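Local atomic coordinates of malonyl CoA reductase (malonate semialdehyde-forming) (Sulfolobus tokodaii, PDB entry 2EP5), a protein that probably reduces malonyl-CoA to malonate semialdehyde with NADPH, as a member of the aspartate-semialdehyde dehydrogenase family. Residues 96-101 against 139-144; 116-121 against 133-138. All blocks are in the same frame, centred on the assembly; numbering follows the deposited sequence.

Contact 1: 96-101 against 139-144; sequences ELVKNG and KGWKGI
Gly101 and Gly143 bring the two backbones together, their CA atoms just 3.6 Å apart, where helix 87-99 ends against the loop that leads into strand 144-147 of the Rossmann-type NAD-binding domain. The helix finishes in a Schellman motif. Gly101 is its C-prime residue: it has positive phi, its N bonds back to Val98 O at 3.1 Å, and Lys102 N returns to Leu97 O. Glycine at this position is a local requirement of the turn, since a CB would be jammed against the carbonyl oxygen of Asn100. Gly143, by contrast, is a matter of fit between the segments, because a CB there would be driven into Val98 O.

Val98 supplies the apolar part. Its CG1 lies anti to the backbone N (chi1 169°), which carries this methyl to the indole of Trp141, 3.3 Å from CE3. The methyl stands 3.2 Å above the ring plane, displaced toward the rim, while Lys139 CB, from within the same segment as the indole, sits over the ring centre on the opposite face. The other branch, Val98 CG2, reaches Ile144 O at 3.6 Å, where the strand begins. Replacing Trp141 with an alanine would probably open a gap beside Val98 CG1 and leave Lys139 CB without the ring it covers.

Lys142, which is exposed, lays its alkyl chain past the end of helix 87-99. CB, CG and CD all approach Lys99 O, with CD nearest at 3.5 Å. Beside it, a CA-H...O contact joins Gly101 CA to Lys142 O at 3.6 Å, with an angle of 147° at the hydrogen.

Contact 2: 116-121 against 133-138; sequences DVPLIN and KFQKER
Within the NAD-binding domain, the long connection between parallel strands 103-106 and 144-147 packs against itself: its loop 116-121 meets its own helix 132-140, chiefly through Asp116 with Arg138 and Gln135. The CA atoms of Asp116 and Gln135 are 5.8 Å apart, the nearest backbone approach.

The CB of Asp116 is directed at the helix, and its side chain crosses Arg138 obliquely. Its OD1 forms a long salt bridge to Arg138 NH1, at 3.6 Å, and the carboxylate and guanidinium planes are turned 47° from each other, so this is no flat, two-pronged pairing. The same oxygen comes closer to the aliphatic part of the arginine, 3.1 Å from Arg138 CD, and thus lies beside the chain as well as near the charge. Extended from CG to NE, Arg138 carries its guanidinium back along the helix until Phe134 CB stands 3.5 Å above the guanidinium plane. There NH2 is hydrogen-bonded to Asn222 O, which is consistent with the guanidinium not being squared up to Asp116. A water donates to Asp116 O at 3.2 Å and is weakly bonded by Arg138 NH1, a weak water-mediated link from the loop backbone to the same guanidinium.

Gln135 fills the buried side. With CG anti to the backbone N (chi1 179°) and the chain extended beyond it, the side chain runs out alongside the loop toward Val117 and Pro118; its CG passes 3.9 Å from Asp116 O. Beyond this point the loop is held by backbone hydrogen bonds between Pro118 and Lys147 and between Ile120 and Lys147. Helix and strand-flanking loop together form part of an elaborated beta-alpha-beta crossover, the connection on which Rossmann-type domains are built.

Overall arrangement
The centres of contact 1 and contact 2 lie about 12 Å apart, on the same side of the chain's centre, and both draw on helix 132-140. Along the chain the order is 96-101, 116-121, 133-138, 139-144, so contact 2 falls wholly between the halves of contact 1. They also meet directly: Trp141 N lies 3.0 Å from Lys136 O, a probable hydrogen bond, and Lys139 CD packs 3.3 Å from Asp116 OD2. Contact 1 joins the end of helix 87-99 to the loop between helix 132-140 and strand 144-147; contact 2 joins that helix to loop 116-121. Together they pack the connections around strands 103-106 and 144-147 of the parallel sheet, away from the predicted active-site residues Cys151 and His244.

Contact 1: 96-101 against 139-144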
ATOM      1  N   GLU A  96       7.990  18.483 -37.245  1.00 25.90           N
ATOM      2  CA  GLU A  96       7.903  18.072 -38.641  1.00 27.95           C
ATOM      3  C   GLU A  96       6.482  18.092 -39.160  1.00 28.31           C
ATOM      4  O   GLU A  96       6.248  18.484 -40.309  1.00 29.20           O
ATOM      5  CB  GLU A  96       8.501  16.676 -38.840  1.00 30.52           C
ATOM      6  CG  GLU A  96       9.990  16.708 -39.102  1.00 35.41           C
ATOM      7  CD  GLU A  96      10.363  17.727 -40.178  1.00 38.59           C
ATOM      8  OE1 GLU A  96       9.931  17.555 -41.343  1.00 40.01           O
ATOM      9  OE2 GLU A  96      11.079  18.703 -39.853  1.00 37.51           O
ATOM     10  N   LEU A  97       5.539  17.672 -38.317  1.00 26.60           N
ATOM     11  CA  LEU A  97       4.130  17.651 -38.698  1.00 26.19           C
ATOM     12  C   LEU A  97       3.622  19.065 -38.952  1.00 26.10           C
ATOM     13  O   LEU A  97       2.982  19.326 -39.972  1.00 24.53           O
ATOM     14  CB  LEU A  97       3.278  16.980 -37.608  1.00 25.43           C
ATOM     15  CG  LEU A  97       3.438  15.463 -37.472  1.00 27.01           C
ATOM     16  CD1 LEU A  97       2.643  14.956 -36.267  1.00 26.08           C
ATOM     17  CD2 LEU A  97       2.983  14.786 -38.761  1.00 22.10           C
ATOM     18  N   VAL A  98       3.915  19.972 -38.022  1.00 26.69           N
ATOM     19  CA  VAL A  98       3.492  21.363 -38.141  1.00 28.00           C
ATOM     20  C   VAL A  98       4.155  22.041 -39.338  1.00 28.66           C
ATOM     21  O   VAL A  98       3.555  22.908 -39.973  1.00 28.92           O
ATOM     22  CB  VAL A  98       3.819  22.157 -36.855  1.00 28.56           C
ATOM     23  CG1 VAL A  98       3.632  23.653 -37.091  1.00 27.42           C
ATOM     24  CG2 VAL A  98       2.906  21.704 -35.736  1.00 26.93           C
ATOM     25  N   LYS A  99       5.391  21.655 -39.641  1.00 29.34           N
ATOM     26  CA  LYS A  99       6.092  22.227 -40.785  1.00 30.74           C
ATOM     27  C   LYS A  99       5.420  21.769 -42.081  1.00 30.90           C
ATOM     28  O   LYS A  99       5.418  22.486 -43.080  1.00 30.41           O
ATOM     29  CB  LYS A  99       7.558  21.796 -40.795  1.00 32.42           C
ATOM     30  CG  LYS A  99       8.448  22.571 -39.849  1.00 34.84           C
ATOM     31  CD  LYS A  99       9.892  22.121 -39.995  1.00 37.10           C
ATOM     32  CE  LYS A  99      10.831  22.950 -39.133  1.00 36.95           C
ATOM     33  NZ  LYS A  99      12.247  22.515 -39.313  1.00 38.72           N
ATOM     34  N   ASN A 100       4.850  20.568 -42.060  1.00 30.33           N
ATOM     35  CA  ASN A 100       4.179  20.042 -43.240  1.00 29.25           C
ATOM     36  C   ASN A 100       2.745  20.530 -43.350  1.00 27.47           C
ATOM     37  O   ASN A 100       2.010  20.087 -44.222  1.00 29.34           O
ATOM     38  CB  ASN A 100       4.208  18.515 -43.235  1.00 32.11           C
ATOM     39  CG  ASN A 100       5.528  17.960 -43.721  1.00 33.90           C
ATOM     40  OD1 ASN A 100       5.895  18.138 -44.883  1.00 38.77           O
ATOM     41  ND2 ASN A 100       6.255  17.290 -42.837  1.00 36.25           N
ATOM     42  N   GLY A 101       2.348  21.434 -42.461  1.00 26.32           N
ATOM     43  CA  GLY A 101       1.000  21.978 -42.517  1.00 24.45           C
ATOM     44  C   GLY A 101      -0.061  21.383 -41.605  1.00 23.39           C
ATOM     45  O   GLY A 101      -1.213  21.809 -41.642  1.00 24.23           O
ATOM     46  N   LYS A 139       6.697  31.859 -37.029  1.00 33.44           N
ATOM     47  CA  LYS A 139       7.589  30.696 -37.026  1.00 34.40           C
ATOM     48  C   LYS A 139       7.924  30.259 -38.444  1.00 34.95           C
ATOM     49  O   LYS A 139       8.866  29.498 -38.662  1.00 34.90           O
ATOM     50  CB  LYS A 139       6.945  29.511 -36.293  1.00 33.44           C
ATOM     51  CG  LYS A 139       6.447  29.811 -34.893  1.00 34.13           C
ATOM     52  CD  LYS A 139       7.575  30.163 -33.934  1.00 34.10           C
ATOM     53  CE  LYS A 139       8.423  28.953 -33.599  1.00 33.79           C
ATOM     54  NZ  LYS A 139       9.429  29.268 -32.548  1.00 33.43           N
ATOM     55  N   GLY A 140       7.148  30.745 -39.405  1.00 35.59           N
ATOM     56  CA  GLY A 140       7.373  30.358 -40.784  1.00 36.36           C
ATOM     57  C   GLY A 140       6.881  28.938 -40.991  1.00 37.00           C
ATOM     58  O   GLY A 140       7.480  28.168 -41.741  1.00 38.60           O
ATOM     59  N   TRP A 141       5.789  28.587 -40.315  1.00 36.60           N
ATOM     60  CA  TRP A 141       5.205  27.251 -40.426  1.00 35.67           C
ATOM     61  C   TRP A 141       3.992  27.270 -41.335  1.00 35.29           C
ATOM     62  O   TRP A 141       3.296  28.278 -41.427  1.00 36.46           O
ATOM     63  CB  TRP A 141       4.707  26.726 -39.067  1.00 34.08           C
ATOM     64  CG  TRP A 141       5.715  26.564 -37.988  1.00 31.39           C
ATOM     65  CD1 TRP A 141       7.052  26.344 -38.134  1.00 32.30           C
ATOM     66  CD2 TRP A 141       5.448  26.502 -36.584  1.00 29.03           C
ATOM     67  NE1 TRP A 141       7.637  26.144 -36.904  1.00 30.05           N
ATOM     68  CE2 TRP A 141       6.674  26.234 -35.936  1.00 28.99           C
ATOM     69  CE3 TRP A 141       4.290  26.645 -35.811  1.00 29.16           C
ATOM     70  CZ2 TRP A 141       6.779  26.101 -34.546  1.00 28.66           C
ATOM     71  CZ3 TRP A 141       4.393  26.513 -34.419  1.00 30.11           C
ATOM     72  CH2 TRP A 141       5.631  26.244 -33.807  1.00 28.85           C
ATOM     73  N   LYS A 142       3.727  26.136 -41.974  1.00 35.45           N
ATOM     74  CA  LYS A 142       2.562  25.987 -42.833  1.00 35.52           C
ATOM     75  C   LYS A 142       1.456  25.431 -41.937  1.00 34.87           C
ATOM     76  O   LYS A 142       0.277  25.467 -42.287  1.00 34.90           O
ATOM     77  CB  LYS A 142       2.844  24.983 -43.953  1.00 38.49           C
ATOM     78  CG  LYS A 142       3.970  25.376 -44.887  1.00 42.60           C
ATOM     79  CD  LYS A 142       4.321  24.255 -45.865  1.00 45.82           C
ATOM     80  CE  LYS A 142       3.148  23.874 -46.759  1.00 47.58           C
ATOM     81  NZ  LYS A 142       3.528  22.860 -47.795  1.00 48.83           N
ATOM     82  N   GLY A 143       1.853  24.919 -40.774  1.00 33.27           N
ATOM     83  CA  GLY A 143       0.898  24.337 -39.849  1.00 31.55           C
ATOM     84  C   GLY A 143       0.554  25.168 -38.627  1.00 29.50           C
ATOM     85  O   GLY A 143       0.882  26.350 -38.547  1.00 29.85           O
ATOM     86  N   ILE A 144      -0.114  24.524 -37.675  1.00 26.51           N
ATOM     87  CA  ILE A 144      -0.546  25.151 -36.433  1.00 25.07           C
ATOM     88  C   ILE A 144      -0.166  24.283 -35.231  1.00 24.82           C
ATOM     89  O   ILE A 144      -0.344  23.066 -35.255  1.00 24.89           O
ATOM     90  CB  ILE A 144      -2.082  25.339 -36.424  1.00 26.38           C
ATOM     91  CG1 ILE A 144      -2.493  26.401 -37.447  1.00 28.74           C
ATOM     92  CG2 ILE A 144      -2.560  25.689 -35.024  1.00 27.35           C
ATOM     93  CD1 ILE A 144      -1.864  27.776 -37.222  1.00 32.14           C
TER

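Contact 2: 116-121 against 133-138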
ATOM      1  N   ASP A 116       5.203  32.143 -29.217  1.00 26.32           N
ATOM      2  CA  ASP A 116       4.259  32.148 -30.332  1.00 26.93           C
ATOM      3  C   ASP A 116       3.293  30.972 -30.274  1.00 28.05           C
ATOM      4  O   ASP A 116       2.422  30.825 -31.136  1.00 29.37           O
ATOM      5  CB  ASP A 116       5.004  32.110 -31.667  1.00 26.62           C
ATOM      6  CG  ASP A 116       5.990  33.246 -31.812  1.00 27.45           C
ATOM      7  OD1 ASP A 116       5.624  34.397 -31.490  1.00 25.32           O
ATOM      8  OD2 ASP A 116       7.129  32.984 -32.251  1.00 29.44           O
ATOM      9  N   VAL A 117       3.445  30.133 -29.255  1.00 26.67           N
ATOM     10  CA  VAL A 117       2.590  28.968 -29.114  1.00 25.00           C
ATOM     11  C   VAL A 117       1.680  29.113 -27.902  1.00 25.28           C
ATOM     12  O   VAL A 117       2.143  29.327 -26.781  1.00 24.64           O
ATOM     13  CB  VAL A 117       3.439  27.692 -28.977  1.00 24.31           C
ATOM     14  CG1 VAL A 117       2.547  26.471 -28.908  1.00 21.81           C
ATOM     15  CG2 VAL A 117       4.403  27.593 -30.153  1.00 22.89           C
ATOM     16  N   PRO A 118       0.361  29.003 -28.113  1.00 25.08           N
ATOM     17  CA  PRO A 118      -0.587  29.129 -27.001  1.00 23.67           C
ATOM     18  C   PRO A 118      -0.509  27.912 -26.072  1.00 22.49           C
ATOM     19  O   PRO A 118      -0.412  26.777 -26.544  1.00 20.52           O
ATOM     20  CB  PRO A 118      -1.947  29.204 -27.700  1.00 23.70           C
ATOM     21  CG  PRO A 118      -1.613  29.502 -29.161  1.00 26.04           C
ATOM     22  CD  PRO A 118      -0.341  28.757 -29.382  1.00 23.89           C
ATOM     23  N   LEU A 119      -0.518  28.158 -24.763  1.00 21.09           N
ATOM     24  CA  LEU A 119      -0.500  27.082 -23.763  1.00 21.59           C
ATOM     25  C   LEU A 119      -1.909  27.156 -23.195  1.00 20.95           C
ATOM     26  O   LEU A 119      -2.231  28.053 -22.417  1.00 20.96           O
ATOM     27  CB  LEU A 119       0.539  27.356 -22.674  1.00 20.03           C
ATOM     28  CG  LEU A 119       0.806  26.218 -21.682  1.00 20.42           C
ATOM     29  CD1 LEU A 119       1.188  24.939 -22.431  1.00 18.97           C
ATOM     30  CD2 LEU A 119       1.913  26.635 -20.730  1.00 19.43           C
ATOM     31  N   ILE A 120      -2.751  26.213 -23.592  1.00 21.36           N
ATOM     32  CA  ILE A 120      -4.141  26.254 -23.184  1.00 22.38           C
ATOM     33  C   ILE A 120      -4.695  25.346 -22.104  1.00 23.98           C
ATOM     34  O   ILE A 120      -4.378  24.162 -22.018  1.00 23.27           O
ATOM     35  CB  ILE A 120      -5.070  26.079 -24.415  1.00 21.78           C
ATOM     36  CG1 ILE A 120      -4.708  27.104 -25.497  1.00 22.11           C
ATOM     37  CG2 ILE A 120      -6.534  26.262 -24.005  1.00 19.80           C
ATOM     38  CD1 ILE A 120      -4.816  28.546 -25.042  1.00 21.91           C
ATOM     39  N   ASN A 121      -5.539  25.965 -21.283  1.00 25.57           N
ATOM     40  CA  ASN A 121      -6.311  25.326 -20.231  1.00 28.47           C
ATOM     41  C   ASN A 121      -7.595  26.114 -20.480  1.00 28.41           C
ATOM     42  O   ASN A 121      -7.781  27.213 -19.950  1.00 27.04           O
ATOM     43  CB  ASN A 121      -5.760  25.604 -18.828  1.00 28.20           C
ATOM     44  CG  ASN A 121      -6.422  24.723 -17.774  1.00 30.11           C
ATOM     45  OD1 ASN A 121      -7.381  24.007 -18.075  1.00 26.73           O
ATOM     46  ND2 ASN A 121      -5.920  24.770 -16.539  1.00 29.20           N
ATOM     47  N   LYS A 133      -3.236  33.497 -34.884  1.00 29.10           N
ATOM     48  CA  LYS A 133      -3.381  34.403 -36.023  1.00 32.21           C
ATOM     49  C   LYS A 133      -2.060  34.886 -36.615  1.00 31.04           C
ATOM     50  O   LYS A 133      -2.025  35.338 -37.750  1.00 30.87           O
ATOM     51  CB  LYS A 133      -4.208  35.627 -35.621  1.00 34.74           C
ATOM     52  CG  LYS A 133      -5.685  35.342 -35.383  1.00 40.51           C
ATOM     53  CD  LYS A 133      -6.416  36.577 -34.859  1.00 44.21           C
ATOM     54  CE  LYS A 133      -6.261  37.770 -35.800  1.00 48.55           C
ATOM     55  NZ  LYS A 133      -6.993  38.985 -35.323  1.00 50.52           N
ATOM     56  N   PHE A 134      -0.976  34.768 -35.856  1.00 31.39           N
ATOM     57  CA  PHE A 134       0.322  35.247 -36.313  1.00 31.10           C
ATOM     58  C   PHE A 134       1.415  34.195 -36.241  1.00 30.13           C
ATOM     59  O   PHE A 134       2.565  34.453 -36.613  1.00 30.17           O
ATOM     60  CB  PHE A 134       0.721  36.453 -35.460  1.00 33.83           C
ATOM     61  CG  PHE A 134      -0.391  37.447 -35.270  1.00 35.53           C
ATOM     62  CD1 PHE A 134      -0.653  38.414 -36.239  1.00 35.91           C
ATOM     63  CD2 PHE A 134      -1.205  37.389 -34.139  1.00 36.72           C
ATOM     64  CE1 PHE A 134      -1.709  39.312 -36.086  1.00 34.61           C
ATOM     65  CE2 PHE A 134      -2.268  38.283 -33.976  1.00 36.95           C
ATOM     66  CZ  PHE A 134      -2.518  39.247 -34.956  1.00 36.43           C
ATOM     67  N   GLN A 135       1.057  33.008 -35.769  1.00 28.30           N
ATOM     68  CA  GLN A 135       2.020  31.926 -35.624  1.00 26.84           C
ATOM     69  C   GLN A 135       2.706  31.517 -36.929  1.00 26.85           C
ATOM     70  O   GLN A 135       3.932  31.478 -37.001  1.00 27.05           O
ATOM     71  CB  GLN A 135       1.344  30.710 -34.980  1.00 23.63           C
ATOM     72  CG  GLN A 135       2.255  29.510 -34.811  1.00 22.41           C
ATOM     73  CD  GLN A 135       1.602  28.390 -34.019  1.00 24.44           C
ATOM     74  OE1 GLN A 135       1.402  28.506 -32.811  1.00 25.56           O
ATOM     75  NE2 GLN A 135       1.263  27.301 -34.699  1.00 23.98           N
ATOM     76  N   LYS A 136       1.922  31.211 -37.956  1.00 28.08           N
ATOM     77  CA  LYS A 136       2.494  30.799 -39.232  1.00 29.80           C
ATOM     78  C   LYS A 136       3.550  31.781 -39.728  1.00 29.69           C
ATOM     79  O   LYS A 136       4.651  31.382 -40.108  1.00 29.82           O
ATOM     80  CB  LYS A 136       1.394  30.637 -40.286  1.00 29.44           C
ATOM     81  CG  LYS A 136       0.516  29.409 -40.088  1.00 29.56           C
ATOM     82  CD  LYS A 136      -0.459  29.246 -41.244  1.00 29.73           C
ATOM     83  CE  LYS A 136      -1.389  28.076 -41.020  1.00 33.13           C
ATOM     84  NZ  LYS A 136      -2.359  27.911 -42.137  1.00 35.47           N
ATOM     85  N   GLU A 137       3.212  33.064 -39.712  1.00 30.55           N
ATOM     86  CA  GLU A 137       4.128  34.106 -40.162  1.00 31.87           C
ATOM     87  C   GLU A 137       5.333  34.250 -39.231  1.00 31.08           C
ATOM     88  O   GLU A 137       6.451  34.472 -39.693  1.00 29.35           O
ATOM     89  CB  GLU A 137       3.385  35.438 -40.253  1.00 34.93           C
ATOM     90  CG  GLU A 137       4.233  36.611 -40.691  1.00 41.35           C
ATOM     91  CD  GLU A 137       3.503  37.936 -40.530  1.00 45.78           C
ATOM     92  OE1 GLU A 137       2.363  38.052 -41.026  1.00 48.40           O
ATOM     93  OE2 GLU A 137       4.070  38.863 -39.906  1.00 50.25           O
ATOM     94  N   ARG A 138       5.105  34.122 -37.923  1.00 29.73           N
ATOM     95  CA  ARG A 138       6.185  34.248 -36.949  1.00 30.59           C
ATOM     96  C   ARG A 138       7.184  33.096 -36.953  1.00 31.97           C
ATOM     97  O   ARG A 138       8.388  33.329 -36.881  1.00 31.92           O
ATOM     98  CB  ARG A 138       5.621  34.407 -35.538  1.00 30.28           C
ATOM     99  CG  ARG A 138       5.031  35.769 -35.260  1.00 30.04           C
ATOM    100  CD  ARG A 138       4.265  35.781 -33.953  1.00 27.17           C
ATOM    101  NE  ARG A 138       3.688  37.092 -33.688  1.00 27.76           N
ATOM    102  CZ  ARG A 138       2.960  37.397 -32.618  1.00 28.38           C
ATOM    103  NH1 ARG A 138       2.706  36.478 -31.687  1.00 29.51           N
ATOM    104  NH2 ARG A 138       2.482  38.624 -32.480  1.00 24.21           N
TER
HETATM  105  O   HOH W   1       1.948  33.561 -32.676  1.00 20.47           O